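Local coordinates for protein abietadiene synthase, chloroplastic (Abies grandis, PDB 3S9V) that belongs to the terpene synthase family, a mainly alpha-helical enzyme of the chloroplast with a terpene synthase N-terminal region and a metal-binding terpene synthase domain, at residues Y624-N629 against I700-K705; R679-T684 against I753-Y758; F131-A136 against G166-Y171. All blocks are in the same frame, centred on the assembly; numbering follows the deposited sequence.

Contact 1 of 3, residues Y624-N629 against I700-K705; sequences YVPSFN and IQCYMK
F628 and C702 bring the two backbones together, their CA atoms 5.0 Å apart. Residues 624-627 run as an extended loop past the short helix 699-706, and the chain then turns into helix 628-638, with S627 at its N-cap position. C702 fills the middle of the interface. C702 SG sits 3.2 Å from the carbonyl O of P626. The same sulfur is packed against the side chain of V625, CG1 of V625 lying 3.9 Å from C702 SG. K705 comes alongside V625 from the other end of the helical turn, the two side chains running antiparallel past one another. A bend at chi3 (65°) brings the ammonium back over the loop. There K705 NZ donates a 2.6 Å hydrogen bond to V625 O, approaching almost in line with the carbonyl (161°). Both segments belong to the metal-binding domain of the terpene synthase family, an all-helical bundle in which this contact ties the loop entering one helix to a short helix further along the chain. At the other end of the interface the edge of the Y703 ring points at the face of F628, a T-shaped pair with centroids 5.8 Å apart and planes at 79°. The ring of Y703 in turn stacks with H718, so it bridges F628 and helix 712-736. The backbone N of F628, in the first turn of helix 628-638, is hydrogen-bonded to OD2 of D706.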
loop_
_atom_site.group_PDB
_atom_site.type_symbol
_atom_site.label_atom_id
_atom_site.label_comp_id
_atom_site.label_asym_id
_atom_site.label_seq_id
_atom_site.Cartn_x
_atom_site.Cartn_y
_atom_site.Cartn_z
ATOM N N TYR A 624 -2.310 24.532 -38.492
ATOM C CA TYR A 624 -0.974 23.972 -38.609
ATOM C C TYR A 624 -0.827 22.783 -37.674
ATOM O O TYR A 624 -1.336 22.788 -36.552
ATOM C CB TYR A 624 0.067 25.042 -38.261
ATOM C CG TYR A 624 1.505 24.584 -38.368
ATOM C CD1 TYR A 624 2.037 24.170 -39.590
ATOM C CD2 TYR A 624 2.337 24.571 -37.248
ATOM C CE1 TYR A 624 3.364 23.753 -39.696
ATOM C CE2 TYR A 624 3.666 24.156 -37.341
ATOM C CZ TYR A 624 4.174 23.749 -38.569
ATOM O OH TYR A 624 5.488 23.336 -38.672
ATOM N N VAL A 625 -0.140 21.755 -38.149
ATOM C CA VAL A 625 0.086 20.570 -37.348
ATOM C C VAL A 625 1.590 20.401 -37.239
ATOM O O VAL A 625 2.224 19.829 -38.119
ATOM C CB VAL A 625 -0.522 19.327 -38.006
ATOM C CG1 VAL A 625 -0.210 18.097 -37.176
ATOM C CG2 VAL A 625 -2.024 19.504 -38.150
ATOM N N PRO A 626 2.184 20.907 -36.148
ATOM C CA PRO A 626 3.630 20.803 -35.948
ATOM C C PRO A 626 4.074 19.371 -35.716
ATOM O O PRO A 626 3.245 18.476 -35.578
ATOM C CB PRO A 626 3.867 21.692 -34.731
ATOM C CG PRO A 626 2.607 21.503 -33.943
ATOM C CD PRO A 626 1.541 21.585 -35.007
ATOM N N SER A 627 5.386 19.158 -35.687
ATOM C CA SER A 627 5.928 17.834 -35.440
ATOM C C SER A 627 5.617 17.484 -33.988
ATOM O O SER A 627 5.180 18.341 -33.217
ATOM C CB SER A 627 7.442 17.827 -35.645
ATOM O OG SER A 627 8.096 18.561 -34.621
ATOM N N PHE A 628 5.858 16.234 -33.615
ATOM C CA PHE A 628 5.604 15.788 -32.253
ATOM C C PHE A 628 6.412 16.604 -31.232
ATOM O O PHE A 628 5.839 17.223 -30.335
ATOM C CB PHE A 628 5.946 14.302 -32.106
ATOM C CG PHE A 628 5.619 13.740 -30.749
ATOM C CD1 PHE A 628 4.296 13.536 -30.368
ATOM C CD2 PHE A 628 6.630 13.436 -29.844
ATOM C CE1 PHE A 628 3.985 13.036 -29.102
ATOM C CE2 PHE A 628 6.330 12.938 -28.578
ATOM C CZ PHE A 628 5.004 12.737 -28.208
ATOM N N ASN A 629 7.735 16.596 -31.375
ATOM C CA ASN A 629 8.615 17.328 -30.470
ATOM C C ASN A 629 8.223 18.782 -30.273
ATOM O O ASN A 629 8.181 19.269 -29.143
ATOM C CB ASN A 629 10.059 17.268 -30.964
ATOM C CG ASN A 629 10.731 15.962 -30.619
ATOM O OD1 ASN A 629 10.205 14.889 -30.908
ATOM N ND2 ASN A 629 11.903 16.045 -29.996
ATOM N N ILE A 700 -1.167 12.398 -30.573
ATOM C CA ILE A 700 -1.352 11.340 -31.564
ATOM C C ILE A 700 -1.293 11.855 -32.998
ATOM O O ILE A 700 -0.509 11.356 -33.804
ATOM C CB ILE A 700 -2.701 10.593 -31.368
ATOM C CG1 ILE A 700 -2.722 9.871 -30.018
ATOM C CG2 ILE A 700 -2.892 9.566 -32.472
ATOM C CD1 ILE A 700 -2.759 10.794 -28.818
ATOM N N GLN A 701 -2.117 12.853 -33.308
ATOM C CA GLN A 701 -2.165 13.430 -34.649
ATOM C C GLN A 701 -0.788 13.837 -35.161
ATOM O O GLN A 701 -0.434 13.568 -36.315
ATOM C CB GLN A 701 -3.096 14.642 -34.665
ATOM C CG GLN A 701 -4.545 14.295 -34.347
ATOM C CD GLN A 701 -5.461 15.510 -34.320
ATOM O OE1 GLN A 701 -5.329 16.384 -33.462
ATOM N NE2 GLN A 701 -6.396 15.567 -35.266
ATOM N N CYS A 702 -0.011 14.480 -34.295
ATOM C CA CYS A 702 1.324 14.936 -34.654
ATOM C C CYS A 702 2.304 13.789 -34.846
ATOM O O CYS A 702 3.136 13.822 -35.755
ATOM C CB CYS A 702 1.861 15.894 -33.585
ATOM S SG CYS A 702 0.997 17.482 -33.510
ATOM N N TYR A 703 2.211 12.774 -33.995
ATOM C CA TYR A 703 3.121 11.647 -34.107
ATOM C C TYR A 703 2.868 10.956 -35.433
ATOM O O TYR A 703 3.797 10.491 -36.103
ATOM C CB TYR A 703 2.918 10.648 -32.967
ATOM C CG TYR A 703 4.014 9.608 -32.928
ATOM C CD1 TYR A 703 5.331 9.978 -32.670
ATOM C CD2 TYR A 703 3.751 8.268 -33.202
ATOM C CE1 TYR A 703 6.357 9.051 -32.690
ATOM C CE2 TYR A 703 4.782 7.321 -33.223
ATOM C CZ TYR A 703 6.080 7.726 -32.967
ATOM O OH TYR A 703 7.113 6.817 -32.986
ATOM N N MET A 704 1.600 10.899 -35.809
ATOM C CA MET A 704 1.223 10.264 -37.053
ATOM C C MET A 704 1.743 11.065 -38.241
ATOM O O MET A 704 2.036 10.497 -39.292
ATOM C CB MET A 704 -0.301 10.100 -37.119
ATOM C CG MET A 704 -0.844 9.085 -36.115
ATOM S SD MET A 704 -2.644 8.924 -36.120
ATOM C CE MET A 704 -2.859 7.591 -37.303
ATOM N N LYS A 705 1.874 12.378 -38.075
ATOM C CA LYS A 705 2.375 13.202 -39.172
ATOM C C LYS A 705 3.884 13.030 -39.325
ATOM O O LYS A 705 4.428 13.210 -40.414
ATOM C CB LYS A 705 2.054 14.682 -38.949
ATOM C CG LYS A 705 2.054 15.496 -40.243
ATOM C CD LYS A 705 2.341 16.970 -39.998
ATOM C CE LYS A 705 3.760 17.170 -39.464
ATOM N NZ LYS A 705 4.138 18.607 -39.336
#

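Contact 2 of 3, residues R679-T684 against I753-Y758; sequences RLVNDT and IMQLFY
V681 sits among M754, Q755 and Y758, CG1 facing the methionine and CG2 the tyrosine, with the Q755 amide against both methyls. V681 CG1 lies 4.0 Å from M754 CB. On the other branch, V681 CG2 is 3.8 Å from Y758 CB. A bend at chi2 (-57°) folds the Q755 side chain back, laying Q755 NE2 3.6 Å from V681 CB. Beside the valine, N682 and Y758 run side by side in the same direction. CA of N682 makes a CH-pi contact over the Y758 ring, 4.2 Å from its centroid. N682 ND2 lies over the same ring, 3.2 Å from Y758 CZ, and the amide plane is turned 49° from the ring. ND2 is poorly angled to donate to the Y758 hydroxyl. The methyl end of M754 also packs on N682, while its SD lies at the edge of the Y758 ring. The helical segments beneath are almost parallel, 10° between directions and 9.0 Å between axes, and Y758 stands where the second leaves helical geometry. The sequence from N682 to T686 fits the start of the NSE/DTE motif, which in class I terpene synthases typically contributes to metal binding. Further out, on the far side of helix 669-693, NE and NH1 of R679 both reach OD1 of D683 in a salt bridge, while OD2 accepts from Y631 OH and the backbone N of A699.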
loop_
_atom_site.group_PDB
_atom_site.type_symbol
_atom_site.label_atom_id
_atom_site.label_comp_id
_atom_site.label_asym_id
_atom_site.label_seq_id
_atom_site.Cartn_x
_atom_site.Cartn_y
_atom_site.Cartn_z
ATOM N N ARG A 679 -0.220 16.197 -20.167
ATOM C CA ARG A 679 -0.583 16.449 -21.550
ATOM C C ARG A 679 -0.892 15.170 -22.322
ATOM O O ARG A 679 -1.898 15.088 -23.022
ATOM C CB ARG A 679 0.549 17.156 -22.282
ATOM C CG ARG A 679 0.237 17.420 -23.751
ATOM C CD ARG A 679 -0.526 18.713 -23.848
ATOM N NE ARG A 679 -1.917 18.547 -24.211
ATOM C CZ ARG A 679 -2.834 19.505 -24.094
ATOM N NH1 ARG A 679 -4.085 19.264 -24.460
ATOM N NH2 ARG A 679 -2.510 20.694 -23.596
ATOM N N LEU A 680 -0.011 14.185 -22.213
ATOM C CA LEU A 680 -0.187 12.932 -22.941
ATOM C C LEU A 680 -1.404 12.106 -22.528
ATOM O O LEU A 680 -2.097 11.556 -23.390
ATOM C CB LEU A 680 1.077 12.069 -22.831
ATOM C CG LEU A 680 2.373 12.679 -23.381
ATOM C CD1 LEU A 680 3.496 11.654 -23.327
ATOM C CD2 LEU A 680 2.157 13.129 -24.812
ATOM N N VAL A 681 -1.672 11.999 -21.230
ATOM C CA VAL A 681 -2.821 11.213 -20.808
ATOM C C VAL A 681 -4.079 11.898 -21.319
ATOM O O VAL A 681 -4.989 11.244 -21.820
ATOM C CB VAL A 681 -2.895 11.053 -19.268
ATOM C CG1 VAL A 681 -3.304 12.362 -18.602
ATOM C CG2 VAL A 681 -3.878 9.940 -18.923
ATOM N N ASN A 682 -4.097 13.223 -21.215
ATOM C CA ASN A 682 -5.218 14.038 -21.666
ATOM C C ASN A 682 -5.458 13.854 -23.168
ATOM O O ASN A 682 -6.600 13.695 -23.608
ATOM C CB ASN A 682 -4.926 15.513 -21.349
ATOM C CG ASN A 682 -6.052 16.451 -21.768
ATOM O OD1 ASN A 682 -6.335 16.609 -22.952
ATOM N ND2 ASN A 682 -6.695 17.087 -20.788
ATOM N N ASP A 683 -4.373 13.853 -23.942
ATOM C CA ASP A 683 -4.440 13.719 -25.399
ATOM C C ASP A 683 -4.828 12.334 -25.914
ATOM O O ASP A 683 -5.617 12.220 -26.849
ATOM C CB ASP A 683 -3.101 14.140 -26.025
ATOM C CG ASP A 683 -3.017 15.640 -26.291
ATOM O OD1 ASP A 683 -3.648 16.431 -25.556
ATOM O OD2 ASP A 683 -2.303 16.031 -27.232
ATOM N N THR A 684 -4.272 11.282 -25.326
ATOM C CA THR A 684 -4.602 9.932 -25.767
ATOM C C THR A 684 -6.095 9.670 -25.584
ATOM O O THR A 684 -6.682 8.835 -26.271
ATOM C CB THR A 684 -3.822 8.874 -24.971
ATOM O OG1 THR A 684 -4.083 9.043 -23.572
ATOM C CG2 THR A 684 -2.330 9.001 -25.233
ATOM N N ILE A 753 -3.552 13.294 -10.424
ATOM C CA ILE A 753 -4.925 13.722 -10.628
ATOM C C ILE A 753 -5.291 13.589 -12.103
ATOM O O ILE A 753 -6.400 13.178 -12.427
ATOM C CB ILE A 753 -5.138 15.185 -10.150
ATOM C CG1 ILE A 753 -5.439 15.195 -8.655
ATOM C CG2 ILE A 753 -6.297 15.834 -10.889
ATOM C CD1 ILE A 753 -6.713 14.430 -8.288
ATOM N N MET A 754 -4.357 13.919 -12.994
ATOM C CA MET A 754 -4.616 13.810 -14.427
ATOM C C MET A 754 -4.691 12.342 -14.863
ATOM O O MET A 754 -5.519 11.968 -15.692
ATOM C CB MET A 754 -3.535 14.547 -15.222
ATOM C CG MET A 754 -3.564 16.071 -15.069
ATOM S SD MET A 754 -5.049 16.871 -15.747
ATOM C CE MET A 754 -4.690 16.778 -17.511
ATOM N N GLN A 755 -3.821 11.509 -14.309
ATOM C CA GLN A 755 -3.846 10.098 -14.641
ATOM C C GLN A 755 -5.215 9.531 -14.242
ATOM O O GLN A 755 -5.752 8.659 -14.916
ATOM C CB GLN A 755 -2.738 9.356 -13.893
ATOM C CG GLN A 755 -1.335 9.621 -14.413
ATOM C CD GLN A 755 -1.201 9.285 -15.878
ATOM O OE1 GLN A 755 -1.674 8.248 -16.326
ATOM N NE2 GLN A 755 -0.547 10.156 -16.631
ATOM N N LEU A 756 -5.782 10.039 -13.147
ATOM C CA LEU A 756 -7.082 9.571 -12.674
ATOM C C LEU A 756 -8.248 10.095 -13.523
ATOM O O LEU A 756 -9.114 9.328 -13.946
ATOM C CB LEU A 756 -7.298 9.971 -11.210
ATOM C CG LEU A 756 -8.644 9.545 -10.600
ATOM C CD1 LEU A 756 -8.735 8.023 -10.540
ATOM C CD2 LEU A 756 -8.789 10.129 -9.209
ATOM N N PHE A 757 -8.269 11.396 -13.786
ATOM C CA PHE A 757 -9.356 11.956 -14.569
ATOM C C PHE A 757 -9.401 11.442 -15.996
ATOM O O PHE A 757 -10.477 11.295 -16.560
ATOM C CB PHE A 757 -9.282 13.488 -14.594
ATOM C CG PHE A 757 -9.764 14.147 -13.332
ATOM C CD1 PHE A 757 -9.838 15.533 -13.248
ATOM C CD2 PHE A 757 -10.148 13.391 -12.231
ATOM C CE1 PHE A 757 -10.287 16.158 -12.086
ATOM C CE2 PHE A 757 -10.598 14.003 -11.070
ATOM C CZ PHE A 757 -10.667 15.391 -10.999
ATOM N N TYR A 758 -8.240 11.171 -16.579
ATOM C CA TYR A 758 -8.181 10.706 -17.961
ATOM C C TYR A 758 -7.686 9.276 -18.093
ATOM O O TYR A 758 -7.113 8.905 -19.115
ATOM C CB TYR A 758 -7.280 11.639 -18.776
ATOM C CG TYR A 758 -7.757 13.072 -18.792
ATOM C CD1 TYR A 758 -8.798 13.480 -19.631
ATOM C CD2 TYR A 758 -7.196 14.017 -17.936
ATOM C CE1 TYR A 758 -9.269 14.803 -19.611
ATOM C CE2 TYR A 758 -7.655 15.328 -17.905
ATOM C CZ TYR A 758 -8.688 15.717 -18.741
ATOM O OH TYR A 758 -9.131 17.021 -18.689
#

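Contact 3 of 3, residues F131-A136 against G166-Y171; sequences FFRTQA and GLDLPY
F132 and L169 meet at about a right angle, the leucine branch coming down on the phenyl ring. L169 CD1 lies over one face, offset toward the rim, in a CH-pi contact 4.2 Å from the centroid of F132. The other methyl, L169 CD2, is pressed closer, 3.4 Å from F132 CD1. P170 takes a different side of the same ring: P170 CD sits near the ring plane at the edge, 4.1 Å from CE1 of F132. With CG of F132 set opposite its backbone N (chi1 177°), the ring reaches away from its own helix to F155 and L159 of helix 151-164 and L176 of helix 174-187. R133, one residue on, covers the outer side of the proline. Its aliphatic stem passes across the pyrrolidine at about a right angle, R133 CG lying 3.7 Å from P170 CG, before a bend at chi3 (51°) turns the guanidinium toward D168. R133 NH1 forms a long salt bridge, 3.6 Å to D168 OD2. The guanidinium and carboxylate planes are 40° apart. The carbonyl O of D168 lies nearer still, 3.3 Å from R133 NH1 and close to the guanidinium plane. F132 and L169 are buried, whereas D168 is exposed and R133 partly so. Within the loop, Y171 folds back so that Y171 OH donates to the carbonyl O of L167, 2.8 Å away, its ring covered on one face by L169 CB. G166 closes helix 151-164 with a Schellman motif, and inverse gamma turns centred on D168 and P170 follow. They make a compact connection between consecutive helices that packs against a third, consistent with the alpha-barrel of the gamma domain found in three-domain plant diterpene synthases.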
loop_
_atom_site.group_PDB
_atom_site.type_symbol
_atom_site.label_atom_id
_atom_site.label_comp_id
_atom_site.label_asym_id
_atom_site.label_seq_id
_atom_site.Cartn_x
_atom_site.Cartn_y
_atom_site.Cartn_z
ATOM N N PHE A 131 -13.248 -33.531 23.569
ATOM C CA PHE A 131 -13.369 -32.488 22.559
ATOM C C PHE A 131 -12.826 -33.001 21.238
ATOM O O PHE A 131 -13.473 -32.880 20.204
ATOM C CB PHE A 131 -12.585 -31.231 22.923
ATOM C CG PHE A 131 -12.503 -30.250 21.788
ATOM C CD1 PHE A 131 -13.555 -29.377 21.532
ATOM C CD2 PHE A 131 -11.417 -30.260 20.917
ATOM C CE1 PHE A 131 -13.529 -28.538 20.428
ATOM C CE2 PHE A 131 -11.385 -29.423 19.810
ATOM C CZ PHE A 131 -12.441 -28.561 19.564
ATOM N N PHE A 132 -11.627 -33.569 21.280
ATOM C CA PHE A 132 -10.998 -34.085 20.072
ATOM C C PHE A 132 -11.900 -35.082 19.357
ATOM O O PHE A 132 -12.003 -35.059 18.133
ATOM C CB PHE A 132 -9.653 -34.736 20.411
ATOM C CG PHE A 132 -8.961 -35.359 19.223
ATOM C CD1 PHE A 132 -9.361 -36.598 18.735
ATOM C CD2 PHE A 132 -7.915 -34.703 18.590
ATOM C CE1 PHE A 132 -8.728 -37.170 17.635
ATOM C CE2 PHE A 132 -7.279 -35.264 17.491
ATOM C CZ PHE A 132 -7.683 -36.498 17.013
ATOM N N ARG A 133 -12.550 -35.956 20.120
ATOM C CA ARG A 133 -13.441 -36.954 19.537
ATOM C C ARG A 133 -14.683 -36.314 18.912
ATOM O O ARG A 133 -15.104 -36.697 17.821
ATOM C CB ARG A 133 -13.858 -37.989 20.596
ATOM C CG ARG A 133 -14.984 -38.915 20.146
ATOM C CD ARG A 133 -15.050 -40.181 20.994
ATOM N NE ARG A 133 -15.062 -39.884 22.419
ATOM C CZ ARG A 133 -14.079 -40.193 23.255
ATOM N NH1 ARG A 133 -12.991 -40.819 22.813
ATOM N NH2 ARG A 133 -14.182 -39.869 24.537
ATOM N N THR A 134 -15.266 -35.334 19.590
ATOM C CA THR A 134 -16.450 -34.687 19.046
ATOM C C THR A 134 -16.097 -33.868 17.812
ATOM O O THR A 134 -16.807 -33.894 16.808
ATOM C CB THR A 134 -17.113 -33.759 20.071
ATOM O OG1 THR A 134 -17.377 -34.488 21.276
ATOM C CG2 THR A 134 -18.422 -33.218 19.515
ATOM N N GLN A 135 -14.988 -33.146 17.887
ATOM C CA GLN A 135 -14.547 -32.319 16.774
ATOM C C GLN A 135 -14.026 -33.157 15.602
ATOM O O GLN A 135 -14.186 -32.778 14.443
ATOM C CB GLN A 135 -13.457 -31.353 17.241
ATOM C CG GLN A 135 -12.995 -30.405 16.154
ATOM C CD GLN A 135 -14.125 -29.539 15.646
ATOM O OE1 GLN A 135 -14.662 -28.708 16.384
ATOM N NE2 GLN A 135 -14.502 -29.734 14.384
ATOM N N ALA A 136 -13.402 -34.296 15.898
ATOM C CA ALA A 136 -12.864 -35.143 14.838
ATOM C C ALA A 136 -13.963 -35.649 13.906
ATOM O O ALA A 136 -13.736 -35.828 12.712
ATOM C CB ALA A 136 -12.092 -36.323 15.439
ATOM N N GLY A 166 -1.283 -45.279 23.368
ATOM C CA GLY A 166 -2.568 -45.865 23.704
ATOM C C GLY A 166 -3.731 -44.925 23.975
ATOM O O GLY A 166 -4.709 -45.327 24.605
ATOM N N LEU A 167 -3.652 -43.685 23.509
ATOM C CA LEU A 167 -4.745 -42.743 23.725
ATOM C C LEU A 167 -5.996 -43.177 22.953
ATOM O O LEU A 167 -5.917 -43.583 21.789
ATOM C CB LEU A 167 -4.324 -41.338 23.296
ATOM C CG LEU A 167 -3.180 -40.707 24.092
ATOM C CD1 LEU A 167 -2.914 -39.314 23.555
ATOM C CD2 LEU A 167 -3.543 -40.644 25.571
ATOM N N ASP A 168 -7.149 -43.079 23.606
ATOM C CA ASP A 168 -8.417 -43.483 23.008
ATOM C C ASP A 168 -8.993 -42.454 22.039
ATOM O O ASP A 168 -9.795 -41.605 22.417
ATOM C CB ASP A 168 -9.426 -43.789 24.122
ATOM C CG ASP A 168 -10.739 -44.336 23.594
ATOM O OD1 ASP A 168 -10.708 -45.160 22.657
ATOM O OD2 ASP A 168 -11.801 -43.948 24.127
ATOM N N LEU A 169 -8.583 -42.547 20.780
ATOM C CA LEU A 169 -9.058 -41.624 19.760
ATOM C C LEU A 169 -9.693 -42.377 18.596
ATOM O O LEU A 169 -9.351 -43.529 18.326
ATOM C CB LEU A 169 -7.901 -40.757 19.251
ATOM C CG LEU A 169 -7.167 -39.900 20.285
ATOM C CD1 LEU A 169 -6.018 -39.153 19.622
ATOM C CD2 LEU A 169 -8.143 -38.926 20.921
ATOM N N PRO A 170 -10.628 -41.727 17.890
ATOM C CA PRO A 170 -11.354 -42.276 16.743
ATOM C C PRO A 170 -10.471 -42.508 15.524
ATOM O O PRO A 170 -10.810 -42.077 14.422
ATOM C CB PRO A 170 -12.413 -41.211 16.465
ATOM C CG PRO A 170 -12.574 -40.523 17.774
ATOM C CD PRO A 170 -11.168 -40.408 18.254
ATOM N N TYR A 171 -9.351 -43.196 15.722
ATOM C CA TYR A 171 -8.411 -43.471 14.639
ATOM C C TYR A 171 -9.061 -44.001 13.371
ATOM O O TYR A 171 -8.583 -43.731 12.268
ATOM C CB TYR A 171 -7.349 -44.473 15.097
ATOM C CG TYR A 171 -6.545 -44.005 16.285
ATOM C CD1 TYR A 171 -5.758 -42.856 16.213
ATOM C CD2 TYR A 171 -6.588 -44.697 17.491
ATOM C CE1 TYR A 171 -5.040 -42.409 17.311
ATOM C CE2 TYR A 171 -5.871 -44.258 18.596
ATOM C CZ TYR A 171 -5.102 -43.113 18.501
ATOM O OH TYR A 171 -4.417 -42.663 19.609
#

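How the contacts relate
Contact 3 comes first along the chain and closes before the others open, at the opposite side of the molecule: its centre lies about 78 Å from that of contact 1 and about 64 Å from that of contact 2. Its place is consistent with the gamma domain, remote from the alpha domain of contacts 1 and 2. Those two are neighbours, with centres about 18 Å apart, and their segments alternate along the chain. Helices 669-693 and 699-706 follow one another, and I700 CD1 packs on T684 CA at 3.7 Å. Each of these two contacts joins helices distant in sequence within one bundle, and contact 2 includes the stretch carrying the putative second metal-binding motif.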